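Local coordinates for extracellular sialidase/neuraminidase, putative (Aspergillus fumigatus, PDB 2XZI), which is a fungal exo-glycosidase of the sialidase family that acts as a KDNase, cleaving the deaminated sialic acid KDN, probably from the ends of glycan chains, at residues E174-P177 against D178-W182; P107-D110 against D111-I115. One frame throughout, in Å; residues are numbered along the deposited sequence. Where two conformers were deposited one is given.

Contact 1: E174-P177 against D178-W182; sequences ELTP and DGWAW. With KDM (deamino-alpha-neuraminic acid), chain C.
P177 and W180 are the first and last residues of a type II beta turn in the chain leaving helix 172-175, closed by a weak hydrogen bond from W180 N to P177 O (3.5 Å) and carried through its third position by G179, whose positive phi of 84° suits a residue without a beta carbon. The turn folds the pyrrolidine of P177 over one face of the W180 indole. P177 CB stands 3.7 Å from the centroid of the five-membered ring, a CH-pi contact only 21° off the ring normal, while CD sits over the middle of the whole indole. Between them CG lies against the CE2 corner of the ring fusion and the adjoining CZ2, 3.6 Å from W180 CE2, and the proline therefore lies across both rings. With CG anti to its own carbonyl carbon (chi1 -81°), W180 turns its ring back beneath the proline. T176 adds a methyl: its CG2 comes obliquely to the indole, 3.8 Å from W180 CE3. Around the bend, a water lies 2.8 Å from T176 O and equally far from D178 OD1, bridging a backbone carbonyl and a solvent-facing carboxylate. R205 touches T176, P177 and W180 from strand 205-210 and also binds L175 O at the helix end; R150 adds a weak bond to P177 O. Two residues beyond the turn, W182 presents an edge of its indole to the bound deamino-alpha-neuraminic acid (KDM): CZ2 lies 3.4 Å from KDM O5, which is in the ring plane, and R151 makes a cation-pi contact with the same tryptophan. The arrangement is a proline-tryptophan CH-pi contact across a type II turn, set in a loop of the sialidase beta-propeller that reaches the sugar pocket through W182.

Contact 2: P107-D110 against D111-I115; sequences PVVD and DDNTI
D110 meets D111, D112, N113 and T114 round the tight end of a beta hairpin, with both backbone and carboxylate engaged. Its N donates an almost straight bond to T114 O (2.9 Å, 170°), and its own carbonyl O accepts from N113 N, the donor standing well above the carbonyl plane. This pair of bonds, the type I turn D110-N113 and the left-handed backbone of N113 define a 3:5 hairpin with a G1 bulge. The D110 carboxylate folds forward so that OD1 takes D111 N on its anti side (2.8 Å), while its CB rests 3.5 Å from D112 OD1. Behind the turn, V109 and I115 form an antiparallel non-hydrogen-bonded pair whose side chains lie alongside each other, V109 CG2 at 4.1 Å from I115 CG1. The second methyl of V109, CG1, is anti to the backbone N (chi1 178°) and runs beside N113, 3.5 Å from its OD1, an oxygen that accepts from T47 N. D112 steadies the returning chain through an Asx turn: OD1 receives T114 N from above the carboxylate plane, and OD2 takes the T114 hydroxyl proton at 2.6 Å on its syn side. A water donates to V109 O and to D111 OD1. Three consecutive aspartates thus share one bend, D110 OD1 and D111 OD1 just 3.8 Å apart, with their carboxylate planes steeply turned. Salt bridges from R216 to D110 and from R192 to D111, together with the backbone N-H groups, probably offset this crowding of charge and let the carboxylates remain ionised.

In the fold
Contact 2 precedes contact 1 along the chain, and both are tied to the sheet of strands 101-109, 115-122, 152-158 and 169-170: residues 107-115 form the hairpin between its first two strands, whereas 174-182 follow its last strand by way of helix 172-175. Their centres are 25 Å apart and their nearest atoms about 11 Å, so they do not touch. Each meets the following sheet or its loops, contact 1 on strands 205-210 and 217-222, contact 2 through L198 of strand 198-202 and R216 just before strand 217-222. Only contact 1 meets the sugar, through W182, one of ten pocket residues that include R39, R58 and R302. From contact 2, P107 CD lies 14.5 Å from KDM O4.

Contact 1: E174-P177 against D178-W182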
ATOM      1  N   GLU A 174      19.964  11.129  -2.725  1.00  9.86           N
ATOM      2  CA  GLU A 174      19.328  11.938  -3.749  0.50 10.04           C
ATOM      3  C   GLU A 174      17.910  12.378  -3.346  1.00  9.72           C
ATOM      4  O   GLU A 174      17.477  13.500  -3.654  1.00 10.65           O
ATOM      5  CB  GLU A 174      19.289  11.144  -5.063  0.50 10.51           C
ATOM      6  CG  GLU A 174      20.657  10.936  -5.749  0.50 12.34           C
ATOM      7  CD  GLU A 174      21.587   9.921  -5.064  0.50 13.81           C
ATOM      8  OE1 GLU A 174      21.113   8.969  -4.395  0.50 12.97           O
ATOM      9  OE2 GLU A 174      22.822  10.074  -5.211  0.50 16.57           O
ATOM     10  N   LEU A 175      17.183  11.494  -2.656  1.00  9.06           N
ATOM     11  CA  LEU A 175      15.741  11.681  -2.478  1.00  8.39           C
ATOM     12  C   LEU A 175      15.255  11.674  -1.039  1.00  7.76           C
ATOM     13  O   LEU A 175      14.044  11.799  -0.794  1.00  7.58           O
ATOM     14  CB  LEU A 175      14.959  10.620  -3.282  1.00  8.82           C
ATOM     15  CG  LEU A 175      15.186  10.620  -4.797  1.00  8.97           C
ATOM     16  CD1 LEU A 175      14.496   9.451  -5.465  1.00  8.92           C
ATOM     17  CD2 LEU A 175      14.746  11.933  -5.441  1.00 10.19           C
ATOM     18  N   THR A 176      16.179  11.529  -0.097  1.00  7.13           N
ATOM     19  CA  THR A 176      15.845  11.704   1.324  1.00  7.04           C
ATOM     20  C   THR A 176      16.626  12.901   1.851  1.00  7.38           C
ATOM     21  O   THR A 176      17.829  13.014   1.598  1.00  7.87           O
ATOM     22  CB  THR A 176      16.162  10.448   2.152  1.00  7.41           C
ATOM     23  OG1 THR A 176      15.586   9.310   1.494  1.00  7.83           O
ATOM     24  CG2 THR A 176      15.582  10.554   3.576  1.00  7.41           C
ATOM     25  N   PRO A 177      15.951  13.814   2.578  1.00  7.56           N
ATOM     26  CA  PRO A 177      16.748  14.948   3.080  1.00  7.93           C
ATOM     27  C   PRO A 177      17.876  14.507   4.007  1.00  7.98           C
ATOM     28  O   PRO A 177      17.756  13.503   4.737  1.00  8.76           O
ATOM     29  CB  PRO A 177      15.725  15.770   3.855  1.00  7.54           C
ATOM     30  CG  PRO A 177      14.386  15.426   3.192  1.00  7.67           C
ATOM     31  CD  PRO A 177      14.505  13.982   2.831  1.00  7.94           C
ATOM     32  N   ASP A 178      18.965  15.274   3.973  1.00  8.56           N
ATOM     33  CA  ASP A 178      20.116  15.001   4.819  1.00  9.10           C
ATOM     34  C   ASP A 178      19.781  15.166   6.307  1.00  8.92           C
ATOM     35  O   ASP A 178      18.948  15.986   6.691  1.00  9.36           O
ATOM     36  CB  ASP A 178      21.295  15.913   4.444  1.00 10.22           C
ATOM     37  CG  ASP A 178      21.903  15.587   3.089  1.00 12.78           C
ATOM     38  OD1 ASP A 178      21.736  14.463   2.565  1.00 12.29           O
ATOM     39  OD2 ASP A 178      22.602  16.471   2.542  1.00 16.13           O
ATOM     40  N   GLY A 179      20.422  14.357   7.138  1.00  8.78           N
ATOM     41  CA  GLY A 179      20.194  14.414   8.574  1.00  8.44           C
ATOM     42  C   GLY A 179      18.999  13.625   9.060  1.00  9.12           C
ATOM     43  O   GLY A 179      18.730  13.581  10.256  1.00  9.07           O
ATOM     44  N   TRP A 180      18.253  13.015   8.138  1.00  8.63           N
ATOM     45  CA  TRP A 180      17.107  12.208   8.542  1.00  8.79           C
ATOM     46  C   TRP A 180      17.524  10.871   9.154  1.00  8.08           C
ATOM     47  O   TRP A 180      18.570  10.310   8.810  1.00  8.98           O
ATOM     48  CB  TRP A 180      16.159  11.991   7.353  1.00  8.25           C
ATOM     49  CG  TRP A 180      15.211  13.155   7.083  1.00  7.46           C
ATOM     50  CD1 TRP A 180      15.431  14.497   7.328  1.00  7.10           C
ATOM     51  CD2 TRP A 180      13.908  13.069   6.518  1.00  6.69           C
ATOM     52  NE1 TRP A 180      14.335  15.240   6.950  1.00  7.08           N
ATOM     53  CE2 TRP A 180      13.378  14.381   6.461  1.00  6.12           C
ATOM     54  CE3 TRP A 180      13.110  11.998   6.073  1.00  6.43           C
ATOM     55  CZ2 TRP A 180      12.105  14.651   5.952  1.00  5.36           C
ATOM     56  CZ3 TRP A 180      11.843  12.274   5.572  1.00  7.98           C
ATOM     57  CH2 TRP A 180      11.355  13.583   5.504  1.00  6.76           C
ATOM     58  N   ALA A 181      16.692  10.385  10.063  1.00  8.30           N
ATOM     59  CA  ALA A 181      16.871   9.078  10.680  1.00  7.48           C
ATOM     60  C   ALA A 181      15.735   8.187  10.191  1.00  7.73           C
ATOM     61  O   ALA A 181      15.886   7.512   9.172  1.00  7.49           O
ATOM     62  CB  ALA A 181      16.887   9.200  12.204  1.00  8.80           C
ATOM     63  N   TRP A 182      14.578   8.237  10.847  1.00  7.15           N
ATOM     64  CA  TRP A 182      13.418   7.517  10.326  1.00  7.13           C
ATOM     65  C   TRP A 182      13.017   8.082   8.968  1.00  7.22           C
ATOM     66  O   TRP A 182      13.210   9.277   8.683  1.00  7.84           O
ATOM     67  CB  TRP A 182      12.229   7.545  11.296  1.00  7.11           C
ATOM     68  CG  TRP A 182      11.105   6.657  10.839  1.00  8.21           C
ATOM     69  CD1 TRP A 182       9.903   7.057  10.316  1.00  8.29           C
ATOM     70  CD2 TRP A 182      11.078   5.220  10.863  1.00  8.37           C
ATOM     71  NE1 TRP A 182       9.130   5.953  10.007  1.00  8.44           N
ATOM     72  CE2 TRP A 182       9.837   4.819  10.314  1.00  8.13           C
ATOM     73  CE3 TRP A 182      11.992   4.234  11.276  1.00  8.83           C
ATOM     74  CZ2 TRP A 182       9.472   3.470  10.203  1.00  9.24           C
ATOM     75  CZ3 TRP A 182      11.629   2.887  11.146  1.00  8.80           C
ATOM     76  CH2 TRP A 182      10.384   2.528  10.616  1.00  9.55           C
TER
HETATM   77  C2  KDM C 500       3.295   0.292  11.765  1.00 17.17           C
HETATM   78  C1  KDM C 500       1.818   0.135  12.105  1.00 15.48           C
HETATM   79  C3  KDM C 500       3.689  -0.653  10.615  1.00 15.42           C
HETATM   80  C4  KDM C 500       4.889  -0.131   9.771  1.00 13.71           C
HETATM   81  C5  KDM C 500       5.691   1.000  10.427  1.00 13.09           C
HETATM   82  C6  KDM C 500       4.732   2.161  10.787  1.00 15.14           C
HETATM   83  C7  KDM C 500       5.389   3.241  11.660  1.00 15.08           C
HETATM   84  C8  KDM C 500       4.446   4.447  11.827  1.00 16.09           C
HETATM   85  C9  KDM C 500       5.065   5.500  12.729  1.00 16.78           C
HETATM   86  O5  KDM C 500       6.774   1.438   9.568  1.00 11.91           O
HETATM   87  O1A KDM C 500       1.244  -0.935  11.793  1.00 14.82           O
HETATM   88  O1B KDM C 500       1.295   1.108  12.698  1.00 15.44           O
HETATM   89  O4  KDM C 500       5.764  -1.233   9.529  1.00 11.01           O
HETATM   90  O6  KDM C 500       3.522   1.707  11.481  1.00 17.01           O
HETATM   91  O7  KDM C 500       5.688   2.684  12.943  1.00 13.04           O
HETATM   92  O8  KDM C 500       4.183   5.064  10.559  1.00 16.52           O
HETATM   93  O9  KDM C 500       6.221   6.023  12.054  1.00 17.94           O
HETATM   94  O2  KDM C 500       3.985  -0.074  12.967  1.00 17.19           O
HETATM   95  O   HOH W   1      20.278  12.067   2.603  1.00  9.90           O

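Contact 2: P107-D110 against D111-I115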
ATOM      1  N   PRO A 107       4.691   0.854  -5.341  1.00  3.77           N
ATOM      2  CA  PRO A 107       4.834   0.677  -6.791  1.00  4.61           C
ATOM      3  C   PRO A 107       4.115   1.749  -7.592  1.00  4.99           C
ATOM      4  O   PRO A 107       3.118   2.317  -7.130  1.00  4.59           O
ATOM      5  CB  PRO A 107       4.206  -0.700  -7.033  1.00  5.52           C
ATOM      6  CG  PRO A 107       3.132  -0.784  -5.979  1.00  4.20           C
ATOM      7  CD  PRO A 107       3.761  -0.140  -4.762  1.00  3.97           C
ATOM      8  N   VAL A 108       4.594   2.011  -8.812  1.00  4.64           N
ATOM      9  CA  VAL A 108       3.870   2.799  -9.791  1.00  5.42           C
ATOM     10  C   VAL A 108       4.186   2.248 -11.185  1.00  4.92           C
ATOM     11  O   VAL A 108       5.345   1.998 -11.504  1.00  5.75           O
ATOM     12  CB  VAL A 108       4.186   4.323  -9.676  1.00  5.68           C
ATOM     13  CG1 VAL A 108       5.686   4.612  -9.837  1.00  6.39           C
ATOM     14  CG2 VAL A 108       3.303   5.154 -10.639  1.00  7.45           C
ATOM     15  N   VAL A 109       3.146   2.099 -11.989  1.00  5.86           N
ATOM     16  CA  VAL A 109       3.296   1.612 -13.345  1.00  5.95           C
ATOM     17  C   VAL A 109       3.458   2.813 -14.277  1.00  5.54           C
ATOM     18  O   VAL A 109       2.615   3.704 -14.315  1.00  7.18           O
ATOM     19  CB  VAL A 109       2.095   0.750 -13.782  1.00  5.92           C
ATOM     20  CG1 VAL A 109       2.281   0.294 -15.247  1.00  7.37           C
ATOM     21  CG2 VAL A 109       1.896  -0.458 -12.846  1.00  6.91           C
ATOM     22  N   ASP A 110       4.567   2.830 -15.019  1.00  5.86           N
ATOM     23  CA  ASP A 110       4.823   3.908 -15.982  1.00  6.58           C
ATOM     24  C   ASP A 110       4.233   3.594 -17.360  1.00  7.11           C
ATOM     25  O   ASP A 110       3.806   2.464 -17.600  1.00  7.06           O
ATOM     26  CB  ASP A 110       6.315   4.235 -16.066  1.00  6.00           C
ATOM     27  CG  ASP A 110       6.587   5.717 -16.305  1.00  5.96           C
ATOM     28  OD1 ASP A 110       5.683   6.442 -16.797  1.00  6.07           O
ATOM     29  OD2 ASP A 110       7.715   6.152 -15.997  1.00  6.60           O
ATOM     30  N   ASP A 111       4.222   4.586 -18.262  1.00  7.77           N
ATOM     31  CA  ASP A 111       3.495   4.496 -19.549  0.50  8.31           C
ATOM     32  C   ASP A 111       4.023   3.403 -20.475  1.00  8.64           C
ATOM     33  O   ASP A 111       3.284   2.878 -21.327  1.00  9.01           O
ATOM     34  CB  ASP A 111       3.569   5.817 -20.332  0.50  8.57           C
ATOM     35  CG  ASP A 111       3.011   7.004 -19.574  0.50  8.69           C
ATOM     36  OD1 ASP A 111       2.335   6.820 -18.537  0.50  8.75           O
ATOM     37  OD2 ASP A 111       3.251   8.137 -20.037  0.50  8.64           O
ATOM     38  N   ASP A 112       5.311   3.100 -20.338  1.00  7.91           N
ATOM     39  CA  ASP A 112       5.985   2.089 -21.158  1.00  7.83           C
ATOM     40  C   ASP A 112       5.834   0.691 -20.573  1.00  7.79           C
ATOM     41  O   ASP A 112       6.392  -0.269 -21.098  1.00  8.48           O
ATOM     42  CB  ASP A 112       7.475   2.424 -21.279  1.00  7.63           C
ATOM     43  CG  ASP A 112       8.205   2.356 -19.943  1.00  6.92           C
ATOM     44  OD1 ASP A 112       7.587   2.678 -18.891  1.00  6.33           O
ATOM     45  OD2 ASP A 112       9.385   1.956 -19.920  1.00  7.51           O
ATOM     46  N   ASN A 113       5.082   0.609 -19.473  1.00  7.96           N
ATOM     47  CA  ASN A 113       4.972  -0.591 -18.629  1.00  7.31           C
ATOM     48  C   ASN A 113       6.183  -0.947 -17.779  1.00  7.45           C
ATOM     49  O   ASN A 113       6.229  -2.038 -17.217  1.00  8.35           O
ATOM     50  CB  ASN A 113       4.420  -1.824 -19.369  1.00  7.74           C
ATOM     51  CG  ASN A 113       3.706  -2.761 -18.436  1.00  6.91           C
ATOM     52  OD1 ASN A 113       2.995  -2.320 -17.526  1.00  8.05           O
ATOM     53  ND2 ASN A 113       3.904  -4.069 -18.629  1.00 10.68           N
ATOM     54  N   THR A 114       7.159  -0.041 -17.645  1.00  6.87           N
ATOM     55  CA  THR A 114       8.135  -0.229 -16.568  1.00  6.61           C
ATOM     56  C   THR A 114       7.371  -0.132 -15.239  1.00  6.14           C
ATOM     57  O   THR A 114       6.606   0.820 -15.021  1.00  7.22           O
ATOM     58  CB  THR A 114       9.243   0.818 -16.582  1.00  6.91           C
ATOM     59  OG1 THR A 114      10.056   0.610 -17.747  1.00  7.10           O
ATOM     60  CG2 THR A 114      10.126   0.716 -15.340  1.00  6.73           C
ATOM     61  N   ILE A 115       7.557  -1.120 -14.382  1.00  6.31           N
ATOM     62  CA  ILE A 115       6.995  -1.011 -13.043  1.00  6.36           C
ATOM     63  C   ILE A 115       8.098  -0.607 -12.071  1.00  6.32           C
ATOM     64  O   ILE A 115       9.040  -1.354 -11.832  1.00  7.20           O
ATOM     65  CB  ILE A 115       6.290  -2.291 -12.553  1.00  6.00           C
ATOM     66  CG1 ILE A 115       5.243  -2.777 -13.571  1.00  7.87           C
ATOM     67  CG2 ILE A 115       5.642  -2.010 -11.190  1.00  7.24           C
ATOM     68  CD1 ILE A 115       5.763  -3.901 -14.487  1.00  9.24           C
TER
HETATM   69  O   HOH W   2       1.248   4.941 -16.647  1.00 22.41           O